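3-deoxy-d-manno-octulosonic-acid transferase (Acinetobacter baumannii, PDB 4BFC) probably transfers Kdo from CMP-Kdo to a lipid A precursor during lipopolysaccharide synthesis, this fragment being its CMP-Kdo-binding C-terminal domain. Local coordinates at residues F88-S102 and T111-W125. Sequence-based numbering, arbitrary orientation.
Sequences FEICQNLNLITHRRS and TQVYLADSMGELWLW
Arg101 reaches across to Glu121 and grips its carboxylate side-on. NE bonds OE1 on its syn lone pair, and NH2 bonds OE2 at 2.8 Å. Both oxygens lie in the guanidinium plane, and the two bonds fix the rotation of the group. A bend at chi2 (61°) swings the chain past the Tyr114 hydroxyl, which bonds Gln105 O. Trp125 presents its ring edge, CZ2 and CH2, to one guanidinium face, with CZ2 3.7 Å from Arg101 NE.

Asp117 holds the turn where the other segment leaves its strand. Its OD1 accepts from Ser102 N at 2.8 Å. Its OD2 takes Ser102 OG, and also NE and NH2 of Arg100. The gathered donors probably stabilise the negative charge. Arg100 NH2 has a second acidic partner in Asp85.

Between strands 98-100 and 113-115 the pairing is parallel. His99 pairs with Tyr114 in the register and bonds to the residues on either side of it: its N to Val113 O, its O to Leu115 N. Ile97 O accepts from both Gln112 N and Val113 N. Gln112 OE1 receives Ile97 N on an in-plane lone pair at 2.9 Å.

The tight side is apolar. Cys91 SG meets Val113 CG1 at 3.8 Å, Leu96 CD1 meets Val113 CG2, and Phe88 CB rests on Leu115 CD2 at 3.7 Å. The looser side lies at exposed Asn95, which closes helix 84-93 in a Schellman motif. There a water lies 2.6 Å from Gln112 OE1 and more loosely, 3.3 Å, from Asn95 O.

Helix 84-93 thus packs on the strand pair at one end of a parallel, Rossmann-like sheet. Strand 98-100 is one edge of the sheet within this chain, and strand 72-78 flanks 113-115. Helix 54-68 borders Cys91, while helix 24-36 packs against Leu124.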
loop_
_atom_site.group_PDB
_atom_site.type_symbol
_atom_site.label_atom_id
_atom_site.label_comp_id
_atom_site.label_asym_id
_atom_site.label_seq_id
_atom_site.Cartn_x
_atom_site.Cartn_y
_atom_site.Cartn_z
ATOM N N PHE A 88 -18.325 -1.634 7.468
ATOM C CA PHE A 88 -19.744 -1.484 7.708
ATOM C C PHE A 88 -20.323 -2.838 8.171
ATOM O O PHE A 88 -21.041 -2.871 9.211
ATOM C CB PHE A 88 -20.472 -0.907 6.486
ATOM C CG PHE A 88 -21.920 -0.598 6.797
ATOM C CD1 PHE A 88 -22.231 0.449 7.664
ATOM C CD2 PHE A 88 -22.943 -1.376 6.239
ATOM C CE1 PHE A 88 -23.551 0.760 7.961
ATOM C CE2 PHE A 88 -24.266 -1.088 6.538
ATOM C CZ PHE A 88 -24.571 -0.026 7.413
ATOM N N GLU A 89 -20.003 -3.927 7.475
ATOM C CA GLU A 89 -20.487 -5.257 7.896
ATOM C C GLU A 89 -20.065 -5.691 9.304
ATOM O O GLU A 89 -20.844 -6.324 10.021
ATOM C CB GLU A 89 -20.160 -6.339 6.905
ATOM C CG GLU A 89 -20.814 -6.160 5.573
ATOM C CD GLU A 89 -22.314 -6.099 5.695
ATOM O OE1 GLU A 89 -22.913 -7.024 6.288
ATOM O OE2 GLU A 89 -22.881 -5.096 5.219
ATOM N N ILE A 90 -18.838 -5.367 9.692
ATOM C CA ILE A 90 -18.324 -5.609 11.056
ATOM C C ILE A 90 -19.214 -4.901 12.063
ATOM O O ILE A 90 -19.619 -5.499 13.075
ATOM C CB ILE A 90 -16.851 -5.167 11.179
ATOM C CG1 ILE A 90 -15.950 -6.070 10.327
ATOM C CG2 ILE A 90 -16.400 -5.111 12.641
ATOM C CD1 ILE A 90 -14.494 -5.561 10.181
ATOM N N CYS A 91 -19.525 -3.629 11.785
ATOM C CA CYS A 91 -20.362 -2.785 12.680
ATOM C C CYS A 91 -21.769 -3.360 12.790
ATOM O O CYS A 91 -22.315 -3.469 13.895
ATOM C CB CYS A 91 -20.421 -1.366 12.103
ATOM S SG CYS A 91 -18.837 -0.519 12.197
ATOM N N GLN A 92 -22.346 -3.672 11.625
ATOM C CA GLN A 92 -23.688 -4.274 11.550
ATOM C C GLN A 92 -23.821 -5.557 12.326
ATOM O O GLN A 92 -24.845 -5.739 13.009
ATOM C CB GLN A 92 -24.082 -4.499 10.106
ATOM C CG GLN A 92 -24.415 -3.200 9.355
ATOM C CD GLN A 92 -25.424 -2.298 10.032
ATOM O OE1 GLN A 92 -25.080 -1.423 10.832
ATOM N NE2 GLN A 92 -26.682 -2.491 9.698
ATOM N N ASN A 93 -22.825 -6.423 12.240
ATOM C CA ASN A 93 -22.818 -7.704 12.963
ATOM C C ASN A 93 -22.672 -7.580 14.462
ATOM O O ASN A 93 -23.060 -8.468 15.219
ATOM C CB ASN A 93 -21.775 -8.634 12.394
ATOM C CG ASN A 93 -22.215 -9.220 11.059
ATOM O OD1 ASN A 93 -23.292 -8.879 10.541
ATOM N ND2 ASN A 93 -21.405 -10.102 10.503
ATOM N N LEU A 94 -22.118 -6.453 14.886
ATOM C CA LEU A 94 -21.966 -6.184 16.287
ATOM C C LEU A 94 -23.243 -5.549 16.827
ATOM O O LEU A 94 -23.288 -5.157 17.987
ATOM C CB LEU A 94 -20.717 -5.300 16.526
ATOM C CG LEU A 94 -19.437 -6.100 16.745
ATOM C CD1 LEU A 94 -18.234 -5.168 16.636
ATOM C CD2 LEU A 94 -19.340 -6.862 18.072
ATOM N N ASN A 95 -24.258 -5.427 15.979
ATOM C CA ASN A 95 -25.540 -4.747 16.316
ATOM C C ASN A 95 -25.415 -3.316 16.844
ATOM O O ASN A 95 -26.084 -2.924 17.806
ATOM C CB ASN A 95 -26.375 -5.621 17.269
ATOM C CG ASN A 95 -26.679 -6.968 16.668
ATOM O OD1 ASN A 95 -27.164 -7.047 15.547
ATOM N ND2 ASN A 95 -26.396 -8.043 17.407
ATOM N N LEU A 96 -24.545 -2.517 16.217
ATOM C CA LEU A 96 -24.327 -1.176 16.665
ATOM C C LEU A 96 -24.983 -0.291 15.626
ATOM O O LEU A 96 -24.856 -0.592 14.412
ATOM C CB LEU A 96 -22.800 -0.888 16.764
ATOM C CG LEU A 96 -22.026 -1.697 17.821
ATOM C CD1 LEU A 96 -20.498 -1.581 17.641
ATOM C CD2 LEU A 96 -22.481 -1.230 19.201
ATOM N N ILE A 97 -25.658 0.758 16.052
ATOM C CA ILE A 97 -26.295 1.699 15.139
ATOM C C ILE A 97 -25.181 2.473 14.421
ATOM O O ILE A 97 -24.426 3.213 15.083
ATOM C CB ILE A 97 -27.278 2.640 15.858
ATOM C CG1 ILE A 97 -28.481 1.835 16.412
ATOM C CG2 ILE A 97 -27.713 3.784 14.929
ATOM C CD1 ILE A 97 -29.366 2.604 17.376
ATOM N N THR A 98 -25.112 2.364 13.087
ATOM C CA THR A 98 -23.963 2.877 12.294
ATOM C C THR A 98 -24.437 3.750 11.128
ATOM O O THR A 98 -25.321 3.315 10.362
ATOM C CB THR A 98 -23.171 1.684 11.735
ATOM O OG1 THR A 98 -22.850 0.761 12.790
ATOM C CG2 THR A 98 -21.799 2.116 11.003
ATOM N N HIS A 99 -23.948 4.978 11.080
ATOM C CA HIS A 99 -24.200 5.938 10.010
ATOM C C HIS A 99 -22.941 6.166 9.240
ATOM O O HIS A 99 -21.795 5.926 9.743
ATOM C CB HIS A 99 -24.805 7.205 10.588
ATOM C CG HIS A 99 -26.107 6.931 11.281
ATOM N ND1 HIS A 99 -27.171 6.346 10.649
ATOM C CD2 HIS A 99 -26.455 7.043 12.617
ATOM C CE1 HIS A 99 -28.167 6.164 11.563
ATOM N NE2 HIS A 99 -27.722 6.582 12.748
ATOM N N ARG A 100 -23.115 6.526 7.970
ATOM C CA ARG A 100 -21.982 6.554 6.989
ATOM C C ARG A 100 -21.770 7.890 6.313
ATOM O O ARG A 100 -22.714 8.489 5.756
ATOM C CB ARG A 100 -22.186 5.495 5.882
ATOM C CG ARG A 100 -22.405 4.079 6.351
ATOM C CD ARG A 100 -22.615 3.164 5.171
ATOM N NE ARG A 100 -21.329 2.910 4.535
ATOM C CZ ARG A 100 -21.024 1.789 3.821
ATOM N NH1 ARG A 100 -21.916 0.809 3.615
ATOM N NH2 ARG A 100 -19.769 1.618 3.343
ATOM N N ARG A 101 -20.556 8.424 6.367
ATOM C CA ARG A 101 -20.218 9.640 5.684
ATOM C C ARG A 101 -20.530 9.481 4.178
ATOM O O ARG A 101 -21.012 10.419 3.560
ATOM C CB ARG A 101 -18.696 9.926 5.877
ATOM C CG ARG A 101 -18.150 11.160 5.198
ATOM C CD ARG A 101 -18.825 12.429 5.720
ATOM N NE ARG A 101 -18.010 13.582 5.446
ATOM C CZ ARG A 101 -18.374 14.817 5.773
ATOM N NH1 ARG A 101 -19.569 15.006 6.313
ATOM N NH2 ARG A 101 -17.554 15.826 5.516
ATOM N N SER A 102 -20.263 8.303 3.622
ATOM C CA SER A 102 -20.474 8.132 2.156
ATOM C C SER A 102 -21.905 8.282 1.706
ATOM O O SER A 102 -22.136 8.453 0.486
ATOM C CB SER A 102 -19.985 6.776 1.693
ATOM O OG SER A 102 -20.724 5.688 2.173
ATOM N N THR A 111 -26.721 7.417 17.011
ATOM C CA THR A 111 -25.544 6.835 16.374
ATOM C C THR A 111 -24.555 6.363 17.394
ATOM O O THR A 111 -24.177 7.131 18.314
ATOM C CB THR A 111 -24.819 7.897 15.585
ATOM O OG1 THR A 111 -25.704 8.431 14.609
ATOM C CG2 THR A 111 -23.552 7.259 14.910
ATOM N N GLN A 112 -24.124 5.143 17.200
ATOM C CA GLN A 112 -23.151 4.502 18.108
ATOM C C GLN A 112 -21.804 4.495 17.410
ATOM O O GLN A 112 -20.756 4.627 18.059
ATOM C CB GLN A 112 -23.583 3.104 18.440
ATOM C CG GLN A 112 -24.845 3.082 19.324
ATOM C CD GLN A 112 -25.246 1.680 19.786
ATOM O OE1 GLN A 112 -25.607 0.793 18.970
ATOM N NE2 GLN A 112 -25.157 1.445 21.098
ATOM N N VAL A 113 -21.831 4.247 16.094
ATOM C CA VAL A 113 -20.553 4.246 15.317
ATOM C C VAL A 113 -20.808 5.132 14.096
ATOM O O VAL A 113 -21.827 4.984 13.419
ATOM C CB VAL A 113 -20.169 2.831 14.842
ATOM C CG1 VAL A 113 -18.886 2.846 13.940
ATOM C CG2 VAL A 113 -19.965 1.894 16.041
ATOM N N TYR A 114 -19.897 6.046 13.828
ATOM C CA TYR A 114 -19.936 6.767 12.606
ATOM C C TYR A 114 -18.820 6.238 11.728
ATOM O O TYR A 114 -17.639 6.425 12.059
ATOM C CB TYR A 114 -19.723 8.242 12.915
ATOM C CG TYR A 114 -19.982 9.105 11.718
ATOM C CD1 TYR A 114 -21.268 9.226 11.175
ATOM C CD2 TYR A 114 -18.916 9.777 11.082
ATOM C CE1 TYR A 114 -21.501 10.047 10.046
ATOM C CE2 TYR A 114 -19.123 10.622 9.991
ATOM C CZ TYR A 114 -20.435 10.705 9.446
ATOM O OH TYR A 114 -20.614 11.543 8.359
ATOM N N LEU A 115 -19.207 5.560 10.648
ATOM C CA LEU A 115 -18.187 5.100 9.684
ATOM C C LEU A 115 -17.824 6.246 8.743
ATOM O O LEU A 115 -18.656 6.717 7.899
ATOM C CB LEU A 115 -18.683 3.908 8.941
ATOM C CG LEU A 115 -17.785 3.327 7.869
ATOM C CD1 LEU A 115 -16.399 2.892 8.434
ATOM C CD2 LEU A 115 -18.493 2.106 7.262
ATOM N N ALA A 116 -16.606 6.750 8.902
ATOM C CA ALA A 116 -16.106 7.842 8.096
ATOM C C ALA A 116 -15.462 7.325 6.795
ATOM O O ALA A 116 -14.221 7.359 6.568
ATOM C CB ALA A 116 -15.179 8.789 8.924
ATOM N N ASP A 117 -16.317 6.800 5.955
ATOM C CA ASP A 117 -15.947 6.083 4.722
ATOM C C ASP A 117 -15.860 7.065 3.555
ATOM O O ASP A 117 -16.663 6.949 2.569
ATOM C CB ASP A 117 -16.849 4.876 4.453
ATOM C CG ASP A 117 -18.353 5.211 4.345
ATOM O OD1 ASP A 117 -18.770 6.304 4.790
ATOM O OD2 ASP A 117 -19.027 4.379 3.717
ATOM N N SER A 118 -14.852 7.924 3.628
ATOM C CA SER A 118 -14.578 8.921 2.597
ATOM C C SER A 118 -13.074 9.120 2.445
ATOM O O SER A 118 -12.299 8.655 3.246
ATOM C CB SER A 118 -15.229 10.218 3.024
ATOM O OG SER A 118 -14.541 10.816 4.140
ATOM N N MET A 119 -12.626 9.834 1.405
ATOM C CA MET A 119 -11.205 9.982 1.213
ATOM C C MET A 119 -10.771 11.406 1.578
ATOM O O MET A 119 -11.514 12.380 1.357
ATOM C CB MET A 119 -10.826 9.565 -0.225
ATOM C CG MET A 119 -11.038 8.065 -0.503
ATOM S SD MET A 119 -9.954 7.526 -1.814
ATOM C CE MET A 119 -10.998 6.332 -2.659
ATOM N N GLY A 120 -9.664 11.550 2.295
ATOM C CA GLY A 120 -9.027 12.839 2.486
ATOM C C GLY A 120 -9.502 13.662 3.672
ATOM O O GLY A 120 -9.200 14.846 3.766
ATOM N N GLU A 121 -10.269 13.040 4.571
ATOM C CA GLU A 121 -10.903 13.800 5.634
ATOM C C GLU A 121 -10.466 13.414 7.051
ATOM O O GLU A 121 -11.016 13.913 8.040
ATOM C CB GLU A 121 -12.424 13.661 5.516
ATOM C CG GLU A 121 -13.059 14.008 4.204
ATOM C CD GLU A 121 -14.569 14.169 4.358
ATOM O OE1 GLU A 121 -15.273 13.161 4.472
ATOM O OE2 GLU A 121 -15.043 15.335 4.409
ATOM N N LEU A 122 -9.404 12.604 7.154
ATOM C CA LEU A 122 -8.855 12.249 8.471
ATOM C C LEU A 122 -8.688 13.431 9.460
ATOM O O LEU A 122 -9.018 13.291 10.681
ATOM C CB LEU A 122 -7.551 11.438 8.278
ATOM C CG LEU A 122 -7.092 10.685 9.513
ATOM C CD1 LEU A 122 -8.149 9.766 10.137
ATOM C CD2 LEU A 122 -5.751 10.022 9.239
ATOM N N TRP A 123 -8.191 14.608 9.005
ATOM C CA TRP A 123 -8.039 15.794 9.839
ATOM C C TRP A 123 -9.356 16.259 10.426
ATOM O O TRP A 123 -9.406 16.653 11.561
ATOM C CB TRP A 123 -7.372 16.947 9.085
ATOM C CG TRP A 123 -5.877 16.791 9.116
ATOM C CD1 TRP A 123 -5.137 15.730 8.599
ATOM C CD2 TRP A 123 -4.884 17.671 9.778
ATOM N NE1 TRP A 123 -3.794 15.908 8.843
ATOM C CE2 TRP A 123 -3.571 17.047 9.546
ATOM C CE3 TRP A 123 -4.944 18.870 10.491
ATOM C CZ2 TRP A 123 -2.385 17.618 10.022
ATOM C CZ3 TRP A 123 -3.739 19.429 10.971
ATOM C CH2 TRP A 123 -2.494 18.813 10.735
ATOM N N LEU A 124 -10.425 16.204 9.633
ATOM C CA LEU A 124 -11.721 16.596 10.163
ATOM C C LEU A 124 -12.090 15.732 11.398
ATOM O O LEU A 124 -12.538 16.295 12.404
ATOM C CB LEU A 124 -12.812 16.461 9.076
ATOM C CG LEU A 124 -14.318 16.645 9.325
ATOM C CD1 LEU A 124 -14.487 17.999 9.961
ATOM C CD2 LEU A 124 -15.125 16.502 8.002
ATOM N N TRP A 125 -11.955 14.406 11.257
ATOM C CA TRP A 125 -12.349 13.460 12.339
ATOM C C TRP A 125 -11.474 13.667 13.545
ATOM O O TRP A 125 -11.980 13.768 14.643
ATOM C CB TRP A 125 -12.343 12.024 11.874
ATOM C CG TRP A 125 -13.092 11.909 10.552
ATOM C CD1 TRP A 125 -12.597 11.432 9.366
ATOM C CD2 TRP A 125 -14.415 12.453 10.239
ATOM N NE1 TRP A 125 -13.510 11.590 8.347
ATOM C CE2 TRP A 125 -14.628 12.198 8.807
ATOM C CE3 TRP A 125 -15.397 13.113 10.964
ATOM C CZ2 TRP A 125 -15.776 12.577 8.171
ATOM C CZ3 TRP A 125 -16.555 13.544 10.287
ATOM C CH2 TRP A 125 -16.753 13.223 8.937
HETATM O O HOH W 1 -27.782 -0.539 19.326
#